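Side-chain contacts in farnesyl diphosphate synthase (Rhodobacter capsulatus, PDB 3M0G), which probably joins isopentenyl diphosphate to farnesyl diphosphate, giving the geranylgeranyl diphosphate needed for carotenoids and diterpenes, with magnesium as cofactor: residues L48-A53 against I58-A63; A13-M18 against G41-A46; R133-A138 against G190-G195. One frame throughout, in Å; residues are numbered along the deposited sequence.

Contact 1. Residues L48-A53 against I58-A63; sequences LAIESA and ISMAQA. Unlike the reference sequence in segment 58-63: Ala61 (reference Glu).
Ile50 and Met60, a selenomethionine in this model, lay their side chains obliquely across one another where helix 44-55 turns back into helix 60-81. Outward along Met60, CB touches Ile50 CG2 at 4.1 Å. The next atom, Met60 CG, set anti to the backbone N (chi1 178°), lies 4.0 Å from both Ile50 CG2 and Ile50 CD1, resting on the two methyls together. SE then grazes Ile50 CD1 at 4.2 Å, and the bend at chi3 (73°) carries the end methyl CE away from Ile50 and on to Ala13. With an alanine here instead of Ile50, both methyls under CG would be gone, and the Met60 chain would probably be left with a gap beside it and more freedom to turn. Beside this pair the packing is closer: Ala53 CB meets Ala63 CB at 3.6 Å and Ile58 CG2 at 3.9 Å. The turn itself is tied by Ile58 N, which donates to Ala53 O over 3.0 Å, and by a water that donates to both Ile50 O and Ile58 O. Ser59 OG N-caps helix 60-81 by accepting from Gln62 N. This turn between two helices is wedged between two others: Ile50 and Met60 rest on helix 3-23, while Ile58 packs on Leu193 and Ala194 of helix 168-194.

Contact 2. Residues A13-M18 against G41-A46; sequences AVETAM and GKRLRA. Unlike the reference sequence in segment 13-18: Ala13 (reference Gly), Thr16 (reference Ala).
Glu15 and Arg43 form a salt bridge between helix 3-23 and the loop leading into helix 44-55. Arg43 NH2 lies 2.7 Å from Glu15 OE1, but the N-H points well off the oxygen (126°), so the hydrogen bond within the pair is weak, and the carboxylate and guanidinium planes are turned 66° apart. The bend at Glu15 chi2 (81°) brings OE1 round to meet the arginine. A water supplies a second link: in the guanidinium plane it accepts from Arg43 NE at 2.8 Å and donates to Glu15 OE1, which also takes the N-H of Gly40. The apolar part belongs to Val14. Its CG1 sits 3.6 Å above one face of the guanidinium, toward the rim, while CG2 packs on Ala46 CB at 3.9 Å. The GKRLR run here matches the family's GGKR-type motif, which in relatives helps bind isopentenyl diphosphate; Arg43 itself is used internally. Its NH1 makes a second salt bridge, to Glu71 of helix 60-81, and NH2 reaches Ala38 O. The arginine therefore joins three helical elements, with helix 60-81 meeting both helix 3-23 and helix 44-55 through Glu71.

Contact 3. Residues R133-A138 against G190-G195; sequences RVALVA and GAILAG. Unlike the reference sequence in segment 190-195: Leu193 (reference Ile).
Leu136 and Ile192 mark the nearest backbone approach, 6.4 Å between their CA atoms, where helices 133-138 and 190-194 run roughly antiparallel (151°) with their axes 9.0 Å apart. Ile192 does most of the work through a single methyl. With CG1 beside the backbone N (chi1 -63°), CG2 is the branch anti to it and projects at the other helix, lying 3.8 Å from Ala135 CB and 3.6 Å from Leu136 N. The small side chain of Ala135 probably allows this close approach to the backbone. Leu136 adds a wall to the same spot: its CB and CD1 each stand 4.1 Å from Ile192 CG2, and the two side chains cross at about a right angle. The other branch of the leucine, CD2, goes to a different partner and meets Leu193 CD2 at 4.2 Å. One leucine thus straddles two successive residues of helix 168-194, which ends just beyond in a Schellman motif with Gly195 at positive phi. Val134 and Val137 pack against Thr123 of the second subunit, so helix 130-144 lies between the dimer interface and helix 168-194. No hydrogen bond or charge pair crosses between the two segments. Only methyls and methylenes meet one another or graze the backbone, so the join probably rests on close fit and the exclusion of water, with no polar bond to fix its register.

Overall arrangement
Along the chain, contact 2 closes before contact 1 opens, and contact 3 follows last. Contact 1 is the middle member in space as well, its centre about 12 Å from the centre of each of the other two, which lie about 20 Å apart and do not touch. Contacts 1 and 2 share helix 44-55 and touch by packing. Contact 1 is tied to contact 3 by a probable hydrogen bond from Gly190 N to Ser52 OG. Together they form a continuous run through this mainly helical prenyltransferase fold, from the loop carrying the GGKR-type motif to helix 130-144 at the dimer interface.

Contact 1. Residues L48-A53 against I58-A63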
loop_
_atom_site.group_PDB
_atom_site.type_symbol
_atom_site.label_atom_id
_atom_site.label_comp_id
_atom_site.label_asym_id
_atom_site.label_seq_id
_atom_site.Cartn_x
_atom_site.Cartn_y
_atom_site.Cartn_z
ATOM N N LEU B 48 18.169 -7.070 8.231
ATOM C CA LEU B 48 18.900 -5.945 7.638
ATOM C C LEU B 48 18.511 -4.560 8.170
ATOM O O LEU B 48 19.370 -3.662 8.274
ATOM C CB LEU B 48 18.728 -5.954 6.114
ATOM C CG LEU B 48 19.456 -7.030 5.298
ATOM C CD1 LEU B 48 19.016 -6.871 3.846
ATOM C CD2 LEU B 48 20.941 -6.861 5.394
ATOM N N ALA B 49 17.243 -4.405 8.528
ATOM C CA ALA B 49 16.740 -3.163 9.091
ATOM C C ALA B 49 17.316 -3.001 10.478
ATOM O O ALA B 49 17.893 -1.960 10.812
ATOM C CB ALA B 49 15.208 -3.187 9.157
ATOM N N ILE B 50 17.167 -4.048 11.284
ATOM C CA ILE B 50 17.653 -4.021 12.673
ATOM C C ILE B 50 19.173 -3.903 12.766
ATOM O O ILE B 50 19.724 -3.280 13.714
ATOM C CB ILE B 50 17.164 -5.274 13.451
ATOM C CG1 ILE B 50 15.652 -5.169 13.704
ATOM C CG2 ILE B 50 17.925 -5.419 14.788
ATOM C CD1 ILE B 50 14.934 -6.498 14.028
ATOM N N GLU B 51 19.851 -4.558 11.825
ATOM C CA GLU B 51 21.291 -4.589 11.833
ATOM C C GLU B 51 21.870 -3.268 11.366
ATOM O O GLU B 51 22.877 -2.809 11.877
ATOM C CB GLU B 51 21.812 -5.750 10.997
ATOM C CG GLU B 51 21.440 -7.129 11.549
ATOM C CD GLU B 51 21.727 -7.298 13.025
ATOM O OE1 GLU B 51 22.921 -7.375 13.416
ATOM O OE2 GLU B 51 20.750 -7.369 13.808
ATOM N N SER B 52 21.206 -2.642 10.403
ATOM C CA SER B 52 21.669 -1.367 9.885
ATOM C C SER B 52 21.342 -0.247 10.860
ATOM O O SER B 52 22.038 0.765 10.881
ATOM C CB SER B 52 21.072 -1.090 8.501
ATOM O OG SER B 52 19.660 -0.986 8.553
ATOM N N ALA B 53 20.299 -0.433 11.674
ATOM C CA ALA B 53 19.989 0.513 12.749
ATOM C C ALA B 53 21.058 0.421 13.826
ATOM O O ALA B 53 21.577 1.445 14.286
ATOM C CB ALA B 53 18.607 0.245 13.343
ATOM N N ILE B 58 21.362 2.564 17.067
ATOM C CA ILE B 58 19.925 2.554 17.340
ATOM C C ILE B 58 19.485 1.160 17.802
ATOM O O ILE B 58 19.866 0.155 17.192
ATOM C CB ILE B 58 19.120 3.027 16.085
ATOM C CG1 ILE B 58 19.357 4.530 15.842
ATOM C CG2 ILE B 58 17.611 2.720 16.220
ATOM C CD1 ILE B 58 18.733 5.066 14.565
ATOM N N SER B 59 18.693 1.119 18.882
ATOM C CA SER B 59 18.230 -0.139 19.486
ATOM C C SER B 59 17.305 -0.947 18.585
ATOM O O SER B 59 16.717 -0.411 17.657
ATOM C CB SER B 59 17.547 0.117 20.841
ATOM O OG SER B 59 16.192 0.524 20.698
HETATM N N MSE B 60 17.184 -2.240 18.863
HETATM C CA MSE B 60 16.216 -3.082 18.157
HETATM C C MSE B 60 14.775 -2.636 18.426
HETATM O O MSE B 60 13.963 -2.576 17.510
HETATM C CB MSE B 60 16.401 -4.551 18.533
HETATM C CG MSE B 60 15.406 -5.482 17.869
HETATM SE SE MSE B 60 15.947 -7.351 17.971
HETATM C CE MSE B 60 15.594 -7.692 19.863
ATOM N N ALA B 61 14.472 -2.328 19.683
ATOM C CA ALA B 61 13.162 -1.803 20.078
ATOM C C ALA B 61 12.770 -0.519 19.321
ATOM O O ALA B 61 11.625 -0.387 18.849
ATOM C CB ALA B 61 13.109 -1.582 21.586
ATOM N N GLN B 62 13.712 0.412 19.180
ATOM C CA GLN B 62 13.464 1.594 18.346
ATOM C C GLN B 62 13.337 1.233 16.856
ATOM O O GLN B 62 12.543 1.842 16.135
ATOM C CB GLN B 62 14.533 2.665 18.559
ATOM C CG GLN B 62 14.327 3.923 17.718
ATOM C CD GLN B 62 15.365 4.994 17.974
ATOM O OE1 GLN B 62 16.012 5.025 19.027
ATOM N NE2 GLN B 62 15.530 5.881 17.012
ATOM N N ALA B 63 14.111 0.248 16.404
ATOM C CA ALA B 63 14.087 -0.174 14.975
ATOM C C ALA B 63 12.939 -1.105 14.592
ATOM O O ALA B 63 12.642 -1.273 13.400
ATOM C CB ALA B 63 15.412 -0.839 14.601
HETATM O O HOH W 1 18.948 -2.300 16.342
#

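Contact 2. Residues A13-M18 against G41-A46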
loop_
_atom_site.group_PDB
_atom_site.type_symbol
_atom_site.label_atom_id
_atom_site.label_comp_id
_atom_site.label_asym_id
_atom_site.label_seq_id
_atom_site.Cartn_x
_atom_site.Cartn_y
_atom_site.Cartn_z
ATOM N N ALA B 13 12.087 -12.369 17.836
ATOM C CA ALA B 13 11.601 -11.069 18.251
ATOM C C ALA B 13 10.550 -10.597 17.258
ATOM O O ALA B 13 9.498 -10.105 17.662
ATOM C CB ALA B 13 12.744 -10.081 18.347
ATOM N N VAL B 14 10.828 -10.785 15.966
ATOM C CA VAL B 14 9.891 -10.374 14.916
ATOM C C VAL B 14 8.600 -11.174 14.938
ATOM O O VAL B 14 7.526 -10.592 14.809
ATOM C CB VAL B 14 10.516 -10.398 13.512
ATOM C CG1 VAL B 14 9.461 -10.068 12.439
ATOM C CG2 VAL B 14 11.648 -9.398 13.432
ATOM N N GLU B 15 8.699 -12.494 15.103
ATOM C CA GLU B 15 7.510 -13.345 15.184
ATOM C C GLU B 15 6.533 -12.911 16.276
ATOM O O GLU B 15 5.326 -12.879 16.049
ATOM C CB GLU B 15 7.892 -14.824 15.348
ATOM C CG GLU B 15 6.718 -15.798 15.276
ATOM C CD GLU B 15 6.285 -16.137 13.851
ATOM O OE1 GLU B 15 6.569 -15.358 12.915
ATOM O OE2 GLU B 15 5.656 -17.203 13.673
ATOM N N THR B 16 7.065 -12.560 17.452
ATOM C CA THR B 16 6.263 -12.148 18.587
ATOM C C THR B 16 5.633 -10.789 18.327
ATOM O O THR B 16 4.432 -10.604 18.529
ATOM C CB THR B 16 7.128 -12.068 19.893
ATOM O OG1 THR B 16 7.870 -13.278 20.051
ATOM C CG2 THR B 16 6.255 -11.852 21.124
ATOM N N ALA B 17 6.458 -9.848 17.875
ATOM C CA ALA B 17 6.024 -8.489 17.612
ATOM C C ALA B 17 4.970 -8.443 16.507
ATOM O O ALA B 17 3.953 -7.762 16.660
ATOM C CB ALA B 17 7.217 -7.612 17.258
HETATM N N MSE B 18 5.205 -9.179 15.418
HETATM C CA MSE B 18 4.254 -9.224 14.297
HETATM C C MSE B 18 2.889 -9.765 14.708
HETATM O O MSE B 18 1.860 -9.164 14.383
HETATM C CB MSE B 18 4.799 -10.037 13.130
HETATM C CG MSE B 18 3.856 -10.038 11.930
HETATM SE SE MSE B 18 3.899 -8.335 11.040
HETATM C CE MSE B 18 5.551 -8.583 10.016
ATOM N N GLY B 41 9.323 -17.521 8.204
ATOM C CA GLY B 41 10.288 -16.960 7.261
ATOM C C GLY B 41 11.622 -16.699 7.939
ATOM O O GLY B 41 11.687 -16.565 9.168
ATOM N N LYS B 42 12.680 -16.619 7.133
ATOM C CA LYS B 42 14.038 -16.443 7.644
ATOM C C LYS B 42 14.279 -15.019 8.158
ATOM O O LYS B 42 15.224 -14.774 8.919
ATOM C CB LYS B 42 15.079 -16.857 6.590
ATOM C CG LYS B 42 15.343 -15.802 5.530
ATOM C CD LYS B 42 15.994 -16.345 4.261
ATOM C CE LYS B 42 16.363 -15.164 3.366
ATOM N NZ LYS B 42 16.020 -15.364 1.942
ATOM N N ARG B 43 13.412 -14.090 7.749
ATOM C CA ARG B 43 13.407 -12.710 8.251
ATOM C C ARG B 43 14.638 -11.896 7.803
ATOM O O ARG B 43 15.106 -11.042 8.557
ATOM C CB ARG B 43 13.260 -12.672 9.802
ATOM C CG ARG B 43 12.045 -13.411 10.402
ATOM C CD ARG B 43 10.675 -12.953 9.821
ATOM N NE ARG B 43 9.534 -13.286 10.690
ATOM C CZ ARG B 43 8.252 -13.010 10.419
ATOM N NH1 ARG B 43 7.905 -12.376 9.299
ATOM N NH2 ARG B 43 7.297 -13.359 11.279
ATOM N N LEU B 44 15.160 -12.161 6.596
ATOM C CA LEU B 44 16.355 -11.436 6.077
ATOM C C LEU B 44 16.198 -9.914 6.139
ATOM O O LEU B 44 17.077 -9.208 6.607
ATOM C CB LEU B 44 16.714 -11.856 4.635
ATOM C CG LEU B 44 17.847 -11.106 3.887
ATOM C CD1 LEU B 44 19.163 -11.151 4.638
ATOM C CD2 LEU B 44 18.021 -11.616 2.455
ATOM N N ARG B 45 15.059 -9.425 5.674
ATOM C CA ARG B 45 14.830 -7.996 5.540
ATOM C C ARG B 45 14.729 -7.323 6.908
ATOM O O ARG B 45 15.397 -6.316 7.169
ATOM C CB ARG B 45 13.609 -7.766 4.661
ATOM C CG ARG B 45 13.876 -8.255 3.239
ATOM C CD ARG B 45 12.592 -8.427 2.422
ATOM N NE ARG B 45 12.870 -9.065 1.136
ATOM C CZ ARG B 45 13.039 -10.382 0.963
ATOM N NH1 ARG B 45 12.975 -11.221 1.990
ATOM N NH2 ARG B 45 13.291 -10.861 -0.244
ATOM N N ALA B 46 13.925 -7.921 7.785
ATOM C CA ALA B 46 13.796 -7.475 9.162
ATOM C C ALA B 46 15.180 -7.463 9.819
ATOM O O ALA B 46 15.504 -6.567 10.598
ATOM C CB ALA B 46 12.865 -8.385 9.906
HETATM O O HOH W 2 9.787 -15.119 12.769
#

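Contact 3. Residues R133-A138 against G190-G195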
loop_
_atom_site.group_PDB
_atom_site.type_symbol
_atom_site.label_atom_id
_atom_site.label_comp_id
_atom_site.label_asym_id
_atom_site.label_seq_id
_atom_site.Cartn_x
_atom_site.Cartn_y
_atom_site.Cartn_z
ATOM N N ARG B 133 10.598 9.563 9.987
ATOM C CA ARG B 133 9.477 8.675 9.675
ATOM C C ARG B 133 8.923 8.901 8.276
ATOM O O ARG B 133 8.629 7.942 7.571
ATOM C CB ARG B 133 8.377 8.745 10.745
ATOM C CG ARG B 133 8.727 7.999 12.046
ATOM C CD ARG B 133 7.579 8.042 13.038
ATOM N NE ARG B 133 7.605 9.270 13.833
ATOM C CZ ARG B 133 6.538 9.885 14.337
ATOM N NH1 ARG B 133 5.316 9.421 14.125
ATOM N NH2 ARG B 133 6.700 10.988 15.050
ATOM N N VAL B 134 8.817 10.161 7.860
ATOM C CA VAL B 134 8.349 10.431 6.507
ATOM C C VAL B 134 9.394 9.988 5.475
ATOM O O VAL B 134 9.033 9.543 4.419
ATOM C CB VAL B 134 7.912 11.906 6.305
ATOM C CG1 VAL B 134 9.122 12.852 6.151
ATOM C CG2 VAL B 134 6.998 12.025 5.090
ATOM N N ALA B 135 10.680 10.124 5.788
ATOM C CA ALA B 135 11.735 9.639 4.889
ATOM C C ALA B 135 11.646 8.117 4.807
ATOM O O ALA B 135 11.966 7.531 3.775
ATOM C CB ALA B 135 13.108 10.083 5.380
ATOM N N LEU B 136 11.235 7.481 5.911
ATOM C CA LEU B 136 11.017 6.032 5.939
ATOM C C LEU B 136 9.869 5.600 4.995
ATOM O O LEU B 136 10.044 4.674 4.197
ATOM C CB LEU B 136 10.807 5.525 7.379
ATOM C CG LEU B 136 10.948 4.007 7.538
ATOM C CD1 LEU B 136 12.414 3.618 7.422
ATOM C CD2 LEU B 136 10.350 3.546 8.865
ATOM N N VAL B 137 8.726 6.294 5.068
ATOM C CA VAL B 137 7.562 6.067 4.187
ATOM C C VAL B 137 7.918 6.283 2.716
ATOM O O VAL B 137 7.557 5.458 1.869
ATOM C CB VAL B 137 6.325 6.975 4.579
ATOM C CG1 VAL B 137 5.173 6.878 3.556
ATOM C CG2 VAL B 137 5.832 6.636 5.981
ATOM N N ALA B 138 8.603 7.394 2.412
ATOM C CA ALA B 138 9.002 7.693 1.033
ATOM C C ALA B 138 9.896 6.578 0.485
ATOM O O ALA B 138 9.727 6.146 -0.642
ATOM C CB ALA B 138 9.708 9.063 0.929
ATOM N N GLY B 190 18.233 1.657 8.727
ATOM C CA GLY B 190 19.054 2.092 9.881
ATOM C C GLY B 190 19.648 3.484 9.681
ATOM O O GLY B 190 19.672 4.297 10.612
ATOM N N ALA B 191 20.109 3.767 8.465
ATOM C CA ALA B 191 20.613 5.101 8.132
ATOM C C ALA B 191 19.494 6.166 8.133
ATOM O O ALA B 191 19.711 7.274 8.623
ATOM C CB ALA B 191 21.362 5.082 6.820
ATOM N N ILE B 192 18.311 5.829 7.596
ATOM C CA ILE B 192 17.136 6.735 7.639
ATOM C C ILE B 192 16.785 7.146 9.066
ATOM O O ILE B 192 16.613 8.339 9.342
ATOM C CB ILE B 192 15.888 6.138 6.910
ATOM C CG1 ILE B 192 16.205 5.962 5.426
ATOM C CG2 ILE B 192 14.617 7.030 7.107
ATOM C CD1 ILE B 192 15.280 5.004 4.656
ATOM N N LEU B 193 16.711 6.171 9.975
ATOM C CA LEU B 193 16.324 6.430 11.352
ATOM C C LEU B 193 17.397 7.198 12.133
ATOM O O LEU B 193 17.100 7.774 13.174
ATOM C CB LEU B 193 15.952 5.127 12.093
ATOM C CG LEU B 193 14.845 4.200 11.562
ATOM C CD1 LEU B 193 14.681 2.978 12.471
ATOM C CD2 LEU B 193 13.499 4.905 11.354
ATOM N N ALA B 194 18.631 7.207 11.625
ATOM C CA ALA B 194 19.725 7.926 12.273
ATOM C C ALA B 194 19.981 9.282 11.615
ATOM O O ALA B 194 20.814 10.035 12.078
ATOM C CB ALA B 194 21.006 7.080 12.253
ATOM N N GLY B 195 19.257 9.582 10.540
ATOM C CA GLY B 195 19.484 10.794 9.749
ATOM C C GLY B 195 20.877 10.884 9.133
ATOM O O GLY B 195 21.415 11.986 8.952
#